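Local coordinates for cyclin homolog (Herpesvirus saimiri, PDB 2F2C), which belongs to the D-type cyclins and may contribute to the T-cell transformation and rapid proliferation that this virus brings about during latent infection, at residues N161-P166 with E222-I227; R215-Y220 with T237-V242. All coordinates share one frame; numbering follows the deposited sequence.

Contact 1 of 2, residues N161-P166 with E222-I227; sequences NALKIP and EDLSSI
L163 and L224 both swing CG beside their own backbone N (chi1 -56° and -72°), and these matching turns send the two leucine ends into each other, although neither CB is aimed straight across the contact. The side chains meet at about a right angle. CD2 of L224 lies against both branches of L163, 3.8 Å from CD2 and 3.9 Å from CD1, so the fork of L163 receives a single methyl group. On its other flank CD2 of L163 rests 3.7 Å from CB of D223, touching the aliphatic base of the aspartate and not its carboxylate. One helical turn beyond D223, I227 extends CD1 to CB of A162 at 4.1 Å, the contact's second apolar pair. No hydrogen bond joins 161-166 to 222-227; the interface is apolar. L163 is the first residue past helix 156-162 to leave helical geometry, and a Schellman motif, with K164 at positive phi as the C-prime residue, ends that helix. K164 grips O of N161 twice, with its N at 2.9 Å and its NZ at 3.1 Å, from opposite faces of the carbonyl plane. NZ sits above that plane, 38° out of it. L224 also reaches A200 and L204 of helix 195-208, and L163 touches Y220, so the leucines also pack on Y220 and on helix 195-208. The arrangement joins the Schellman-capped end of helix 156-162 to the flank of helix 218-228 within the all-helical viral-cyclin region, 149-254.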
ATOM      1  N   ASN A 161      19.867  -2.787   2.466  1.00 71.12           N
ATOM      2  CA  ASN A 161      20.392  -2.417   1.159  1.00 71.14           C
ATOM      3  C   ASN A 161      21.386  -1.261   1.233  1.00 70.89           C
ATOM      4  O   ASN A 161      22.463  -1.334   0.649  1.00 71.21           O
ATOM      5  CB  ASN A 161      19.261  -2.063   0.198  1.00 71.36           C
ATOM      6  CG  ASN A 161      19.775  -1.631  -1.151  1.00 71.71           C
ATOM      7  OD1 ASN A 161      20.183  -2.457  -1.968  1.00 73.31           O
ATOM      8  ND2 ASN A 161      19.783  -0.333  -1.388  1.00 72.55           N
ATOM      9  N   ALA A 162      21.033  -0.204   1.959  1.00 70.43           N
ATOM     10  CA  ALA A 162      21.932   0.931   2.128  1.00 70.07           C
ATOM     11  C   ALA A 162      23.246   0.610   2.884  1.00 70.12           C
ATOM     12  O   ALA A 162      24.308   1.157   2.555  1.00 69.78           O
ATOM     13  CB  ALA A 162      21.197   2.078   2.765  1.00 70.05           C
ATOM     14  N   LEU A 163      23.199  -0.278   3.876  1.00 70.20           N
ATOM     15  CA  LEU A 163      24.443  -0.714   4.533  1.00 70.46           C
ATOM     16  C   LEU A 163      25.176  -1.740   3.686  1.00 70.70           C
ATOM     17  O   LEU A 163      26.100  -2.398   4.172  1.00 70.19           O
ATOM     18  CB  LEU A 163      24.185  -1.316   5.906  1.00 70.46           C
ATOM     19  CG  LEU A 163      23.438  -0.489   6.947  1.00 71.12           C
ATOM     20  CD1 LEU A 163      22.634  -1.446   7.819  1.00 71.70           C
ATOM     21  CD2 LEU A 163      24.358   0.400   7.772  1.00 69.86           C
ATOM     22  N   LYS A 164      24.727  -1.880   2.434  1.00 71.24           N
ATOM     23  CA  LYS A 164      25.325  -2.754   1.424  1.00 72.02           C
ATOM     24  C   LYS A 164      25.561  -4.210   1.866  1.00 72.09           C
ATOM     25  O   LYS A 164      26.502  -4.858   1.404  1.00 72.54           O
ATOM     26  CB  LYS A 164      26.604  -2.124   0.840  1.00 72.50           C
ATOM     27  CG  LYS A 164      26.372  -0.840   0.030  1.00 74.69           C
ATOM     28  CD  LYS A 164      26.313  -1.094  -1.492  1.00 79.24           C
ATOM     29  CE  LYS A 164      24.914  -1.567  -2.004  1.00 81.32           C
ATOM     30  NZ  LYS A 164      23.888  -0.467  -1.971  1.00 82.53           N
ATOM     31  N   ILE A 165      24.705  -4.716   2.752  1.00 72.15           N
ATOM     32  CA  ILE A 165      24.646  -6.150   3.080  1.00 72.06           C
ATOM     33  C   ILE A 165      24.120  -6.953   1.878  1.00 72.61           C
ATOM     34  O   ILE A 165      23.062  -6.632   1.313  1.00 72.42           O
ATOM     35  CB  ILE A 165      23.728  -6.382   4.310  1.00 72.10           C
ATOM     36  CG1 ILE A 165      24.230  -5.588   5.526  1.00 70.70           C
ATOM     37  CG2 ILE A 165      23.565  -7.882   4.610  1.00 71.53           C
ATOM     38  CD1 ILE A 165      23.240  -5.512   6.642  1.00 68.71           C
ATOM     39  N   PRO A 166      24.847  -8.009   1.508  1.00 73.05           N
ATOM     40  CA  PRO A 166      24.486  -8.847   0.363  1.00 73.18           C
ATOM     41  C   PRO A 166      23.088  -9.430   0.505  1.00 73.64           C
ATOM     42  O   PRO A 166      22.731  -9.948   1.572  1.00 73.69           O
ATOM     43  CB  PRO A 166      25.533  -9.959   0.409  1.00 73.01           C
ATOM     44  CG  PRO A 166      26.008  -9.967   1.811  1.00 72.69           C
ATOM     45  CD  PRO A 166      26.059  -8.511   2.181  1.00 73.17           C
ATOM     46  N   GLU A 222      28.611   3.746  12.793  1.00 73.49           N
ATOM     47  CA  GLU A 222      29.041   4.866  11.956  1.00 73.58           C
ATOM     48  C   GLU A 222      28.155   5.106  10.727  1.00 73.57           C
ATOM     49  O   GLU A 222      27.813   6.246  10.420  1.00 73.94           O
ATOM     50  CB  GLU A 222      30.491   4.674  11.496  1.00 73.52           C
ATOM     51  CG  GLU A 222      31.551   5.216  12.444  1.00 74.32           C
ATOM     52  CD  GLU A 222      31.575   6.740  12.526  1.00 75.73           C
ATOM     53  OE1 GLU A 222      30.488   7.360  12.510  1.00 76.83           O
ATOM     54  OE2 GLU A 222      32.684   7.323  12.620  1.00 75.85           O
ATOM     55  N   ASP A 223      27.797   4.038  10.022  1.00 73.42           N
ATOM     56  CA  ASP A 223      26.976   4.148   8.812  1.00 73.16           C
ATOM     57  C   ASP A 223      25.510   4.491   9.094  1.00 72.38           C
ATOM     58  O   ASP A 223      24.961   5.411   8.495  1.00 72.52           O
ATOM     59  CB  ASP A 223      27.066   2.870   7.970  1.00 73.51           C
ATOM     60  CG  ASP A 223      28.391   2.742   7.235  1.00 74.65           C
ATOM     61  OD1 ASP A 223      28.363   2.374   6.039  1.00 77.71           O
ATOM     62  OD2 ASP A 223      29.502   2.974   7.759  1.00 74.14           O
ATOM     63  N   LEU A 224      24.867   3.761   9.996  1.00 71.12           N
ATOM     64  CA  LEU A 224      23.476   4.057  10.294  1.00 70.15           C
ATOM     65  C   LEU A 224      23.349   5.516  10.704  1.00 69.58           C
ATOM     66  O   LEU A 224      22.363   6.183  10.403  1.00 69.42           O
ATOM     67  CB  LEU A 224      22.945   3.133  11.384  1.00 69.95           C
ATOM     68  CG  LEU A 224      22.701   1.683  10.978  1.00 69.30           C
ATOM     69  CD1 LEU A 224      22.424   0.868  12.221  1.00 68.05           C
ATOM     70  CD2 LEU A 224      21.557   1.594   9.982  1.00 68.18           C
ATOM     71  N   SER A 225      24.379   6.000  11.384  1.00 69.21           N
ATOM     72  CA  SER A 225      24.461   7.378  11.828  1.00 68.79           C
ATOM     73  C   SER A 225      24.325   8.315  10.624  1.00 68.51           C
ATOM     74  O   SER A 225      23.574   9.285  10.659  1.00 68.30           O
ATOM     75  CB  SER A 225      25.794   7.579  12.521  1.00 68.44           C
ATOM     76  OG  SER A 225      25.873   8.844  13.129  1.00 70.27           O
ATOM     77  N   SER A 226      25.020   7.981   9.542  1.00 68.21           N
ATOM     78  CA  SER A 226      24.977   8.777   8.324  1.00 68.02           C
ATOM     79  C   SER A 226      23.713   8.544   7.505  1.00 67.96           C
ATOM     80  O   SER A 226      23.150   9.485   6.975  1.00 68.40           O
ATOM     81  CB  SER A 226      26.218   8.520   7.466  1.00 67.89           C
ATOM     82  OG  SER A 226      27.323   8.199   8.289  1.00 67.80           O
ATOM     83  N   ILE A 227      23.276   7.297   7.377  1.00 67.99           N
ATOM     84  CA  ILE A 227      22.031   6.990   6.659  1.00 67.65           C
ATOM     85  C   ILE A 227      20.837   7.709   7.290  1.00 67.46           C
ATOM     86  O   ILE A 227      20.116   8.424   6.616  1.00 67.46           O
ATOM     87  CB  ILE A 227      21.771   5.474   6.634  1.00 67.61           C
ATOM     88  CG1 ILE A 227      22.901   4.734   5.910  1.00 67.49           C
ATOM     89  CG2 ILE A 227      20.425   5.175   6.009  1.00 67.41           C
ATOM     90  CD1 ILE A 227      23.139   5.224   4.512  1.00 67.66           C
TER

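Contact 2 of 2, residues R215-Y220 with T237-V242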
ATOM      1  N   ARG A 215      29.333  -8.960   9.405  1.00 84.73           N
ATOM      2  CA  ARG A 215      30.278  -8.036  10.076  1.00 83.79           C
ATOM      3  C   ARG A 215      29.828  -7.685  11.507  1.00 83.14           C
ATOM      4  O   ARG A 215      28.649  -7.832  11.825  1.00 83.05           O
ATOM      5  CB  ARG A 215      30.494  -6.776   9.228  1.00 83.63           C
ATOM      6  N   PRO A 216      30.740  -7.238  12.375  1.00 82.61           N
ATOM      7  CA  PRO A 216      30.381  -7.009  13.783  1.00 82.23           C
ATOM      8  C   PRO A 216      29.644  -5.683  13.971  1.00 81.87           C
ATOM      9  O   PRO A 216      30.052  -4.677  13.384  1.00 81.90           O
ATOM     10  CB  PRO A 216      31.740  -6.992  14.509  1.00 82.06           C
ATOM     11  CG  PRO A 216      32.804  -7.047  13.435  1.00 82.23           C
ATOM     12  CD  PRO A 216      32.144  -6.883  12.101  1.00 82.58           C
ATOM     13  N   TRP A 217      28.579  -5.687  14.782  1.00 81.48           N
ATOM     14  CA  TRP A 217      27.713  -4.500  15.003  1.00 81.20           C
ATOM     15  C   TRP A 217      28.439  -3.135  14.908  1.00 80.79           C
ATOM     16  O   TRP A 217      28.018  -2.253  14.158  1.00 80.47           O
ATOM     17  CB  TRP A 217      26.867  -4.660  16.293  1.00 81.37           C
ATOM     18  CG  TRP A 217      26.833  -3.464  17.223  1.00 82.03           C
ATOM     19  CD1 TRP A 217      26.677  -2.143  16.878  1.00 82.66           C
ATOM     20  CD2 TRP A 217      26.944  -3.481  18.651  1.00 82.39           C
ATOM     21  NE1 TRP A 217      26.706  -1.345  17.996  1.00 82.74           N
ATOM     22  CE2 TRP A 217      26.863  -2.138  19.102  1.00 82.78           C
ATOM     23  CE3 TRP A 217      27.107  -4.494  19.603  1.00 81.92           C
ATOM     24  CZ2 TRP A 217      26.940  -1.787  20.454  1.00 82.13           C
ATOM     25  CZ3 TRP A 217      27.184  -4.141  20.949  1.00 82.33           C
ATOM     26  CH2 TRP A 217      27.099  -2.798  21.359  1.00 82.13           C
ATOM     27  N   THR A 218      29.527  -2.990  15.664  1.00 80.56           N
ATOM     28  CA  THR A 218      30.446  -1.857  15.556  1.00 80.39           C
ATOM     29  C   THR A 218      30.420  -1.269  14.147  1.00 80.34           C
ATOM     30  O   THR A 218      30.009  -0.124  13.949  1.00 80.65           O
ATOM     31  CB  THR A 218      31.888  -2.315  15.930  1.00 80.36           C
ATOM     32  OG1 THR A 218      31.974  -2.526  17.343  1.00 79.79           O
ATOM     33  CG2 THR A 218      32.933  -1.216  15.670  1.00 80.49           C
ATOM     34  N   CYS A 219      30.834  -2.081  13.179  1.00 79.93           N
ATOM     35  CA  CYS A 219      30.999  -1.668  11.788  1.00 79.68           C
ATOM     36  C   CYS A 219      29.755  -1.107  11.083  1.00 78.92           C
ATOM     37  O   CYS A 219      29.846  -0.666   9.932  1.00 79.14           O
ATOM     38  CB  CYS A 219      31.560  -2.840  10.974  1.00 80.00           C
ATOM     39  SG  CYS A 219      33.313  -3.185  11.256  1.00 82.01           S
ATOM     40  N   TYR A 220      28.601  -1.128  11.741  1.00 77.79           N
ATOM     41  CA  TYR A 220      27.404  -0.589  11.116  1.00 76.69           C
ATOM     42  C   TYR A 220      26.877   0.694  11.772  1.00 75.93           C
ATOM     43  O   TYR A 220      26.088   1.420  11.157  1.00 75.69           O
ATOM     44  CB  TYR A 220      26.326  -1.664  11.000  1.00 76.82           C
ATOM     45  CG  TYR A 220      26.682  -2.791  10.039  1.00 77.27           C
ATOM     46  CD1 TYR A 220      26.795  -2.564   8.657  1.00 76.81           C
ATOM     47  CD2 TYR A 220      26.907  -4.088  10.511  1.00 77.70           C
ATOM     48  CE1 TYR A 220      27.135  -3.597   7.777  1.00 75.66           C
ATOM     49  CE2 TYR A 220      27.238  -5.125   9.635  1.00 77.26           C
ATOM     50  CZ  TYR A 220      27.352  -4.874   8.273  1.00 76.44           C
ATOM     51  OH  TYR A 220      27.677  -5.914   7.423  1.00 76.24           O
ATOM     52  N   THR A 237      22.610   4.195  21.852  1.00 68.20           N
ATOM     53  CA  THR A 237      21.556   4.157  22.891  1.00 67.92           C
ATOM     54  C   THR A 237      20.280   3.432  22.447  1.00 68.01           C
ATOM     55  O   THR A 237      19.643   2.749  23.245  1.00 67.90           O
ATOM     56  CB  THR A 237      21.180   5.587  23.359  1.00 67.64           C
ATOM     57  OG1 THR A 237      22.239   6.122  24.144  1.00 68.86           O
ATOM     58  CG2 THR A 237      20.012   5.581  24.346  1.00 66.18           C
ATOM     59  N   VAL A 238      19.876   3.617  21.197  1.00 68.23           N
ATOM     60  CA  VAL A 238      18.664   2.961  20.734  1.00 68.78           C
ATOM     61  C   VAL A 238      18.897   1.458  20.521  1.00 69.41           C
ATOM     62  O   VAL A 238      18.024   0.663  20.850  1.00 70.18           O
ATOM     63  CB  VAL A 238      18.026   3.664  19.528  1.00 68.47           C
ATOM     64  CG1 VAL A 238      16.955   2.808  18.907  1.00 67.84           C
ATOM     65  CG2 VAL A 238      17.408   4.976  19.978  1.00 68.41           C
ATOM     66  N   LYS A 239      20.071   1.066  20.020  1.00 69.66           N
ATOM     67  CA  LYS A 239      20.473  -0.348  20.038  1.00 69.64           C
ATOM     68  C   LYS A 239      20.235  -0.952  21.436  1.00 69.86           C
ATOM     69  O   LYS A 239      19.503  -1.927  21.592  1.00 69.97           O
ATOM     70  CB  LYS A 239      21.932  -0.513  19.588  1.00 69.45           C
ATOM     71  CG  LYS A 239      22.461  -1.940  19.575  1.00 68.74           C
ATOM     72  CD  LYS A 239      23.073  -2.321  20.903  1.00 70.59           C
ATOM     73  CE  LYS A 239      23.756  -3.669  20.865  1.00 71.14           C
ATOM     74  NZ  LYS A 239      22.776  -4.765  20.604  1.00 73.27           N
ATOM     75  N   ASP A 240      20.813  -0.339  22.456  1.00 70.16           N
ATOM     76  CA  ASP A 240      20.650  -0.834  23.822  1.00 70.69           C
ATOM     77  C   ASP A 240      19.211  -0.767  24.348  1.00 70.79           C
ATOM     78  O   ASP A 240      18.814  -1.594  25.164  1.00 71.00           O
ATOM     79  CB  ASP A 240      21.620  -0.130  24.781  1.00 70.63           C
ATOM     80  CG  ASP A 240      23.088  -0.416  24.452  1.00 71.41           C
ATOM     81  OD1 ASP A 240      23.388  -0.965  23.361  1.00 72.86           O
ATOM     82  OD2 ASP A 240      24.019  -0.114  25.223  1.00 71.61           O
ATOM     83  N   GLN A 241      18.424   0.196  23.879  1.00 71.02           N
ATOM     84  CA  GLN A 241      17.049   0.326  24.355  1.00 71.05           C
ATOM     85  C   GLN A 241      16.149  -0.768  23.807  1.00 71.01           C
ATOM     86  O   GLN A 241      15.345  -1.342  24.559  1.00 71.75           O
ATOM     87  CB  GLN A 241      16.479   1.683  24.003  1.00 71.09           C
ATOM     88  CG  GLN A 241      16.693   2.700  25.086  1.00 72.51           C
ATOM     89  CD  GLN A 241      16.323   4.087  24.625  1.00 74.49           C
ATOM     90  OE1 GLN A 241      16.881   4.580  23.644  1.00 76.94           O
ATOM     91  NE2 GLN A 241      15.366   4.715  25.313  1.00 74.08           N
ATOM     92  N   VAL A 242      16.287  -1.047  22.510  1.00 69.77           N
ATOM     93  CA  VAL A 242      15.521  -2.088  21.854  1.00 68.96           C
ATOM     94  C   VAL A 242      15.872  -3.437  22.490  1.00 68.90           C
ATOM     95  O   VAL A 242      14.993  -4.169  22.947  1.00 68.84           O
ATOM     96  CB  VAL A 242      15.790  -2.141  20.306  1.00 69.05           C
ATOM     97  CG1 VAL A 242      15.266  -3.450  19.725  1.00 68.22           C
ATOM     98  CG2 VAL A 242      15.189  -0.932  19.576  1.00 66.75           C
TER
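The CH-pi part of the meeting between W217 and K239 has CE of K239 over one face of the indole, 3.4 Å from the centroid of the six-membered ring and 11° off its normal. CE comes within 3.5 Å of both CZ3 and CH2 of W217, while CD of K239 approaches the ring at CZ2, 3.9 Å away. CG of K239 stands opposite its backbone N (chi1 180°), and bends at chi2 and chi4 shape the chain that crosses the indole at about a right angle. The electrostatic part is a cation-pi interaction with NZ of K239 over the same ring, 4.6 Å from its centroid and 16° off the normal. That ammonium group also forms a salt bridge with E208 of helix 195-208, so its charge probably has both a carboxylate and an aromatic face as partners. W217 itself touches E208 and L204, and K239 also packs on L204. No hydrogen bond links 215-220 with 237-242. The result is a lysine-tryptophan cation-pi pair that ties W217, next to T218 near the beginning of helix 218-228, to helix 232-247 in the same all-helical viral-cyclin region.

In the fold
Both contacts draw on helix 218-228, contact 1 through its body and contact 2 through W217 near its beginning, and their centres lie about 12 Å apart on the same side of the chain's centre. Each is partly buried, with a buried leucine pair in contact 1 and a buried lysine against a partly exposed tryptophan in contact 2. Contact 1 is aliphatic and buries more surface; contact 2 adds charge and an aromatic face. Helix 195-208 unites them, since L204 meets both L224 and K239. Y220, in segment 215-220 though not touching 237-242, meets 161-166: its backbone O packs near CD2 of L163 and its OH near CG1 of I165.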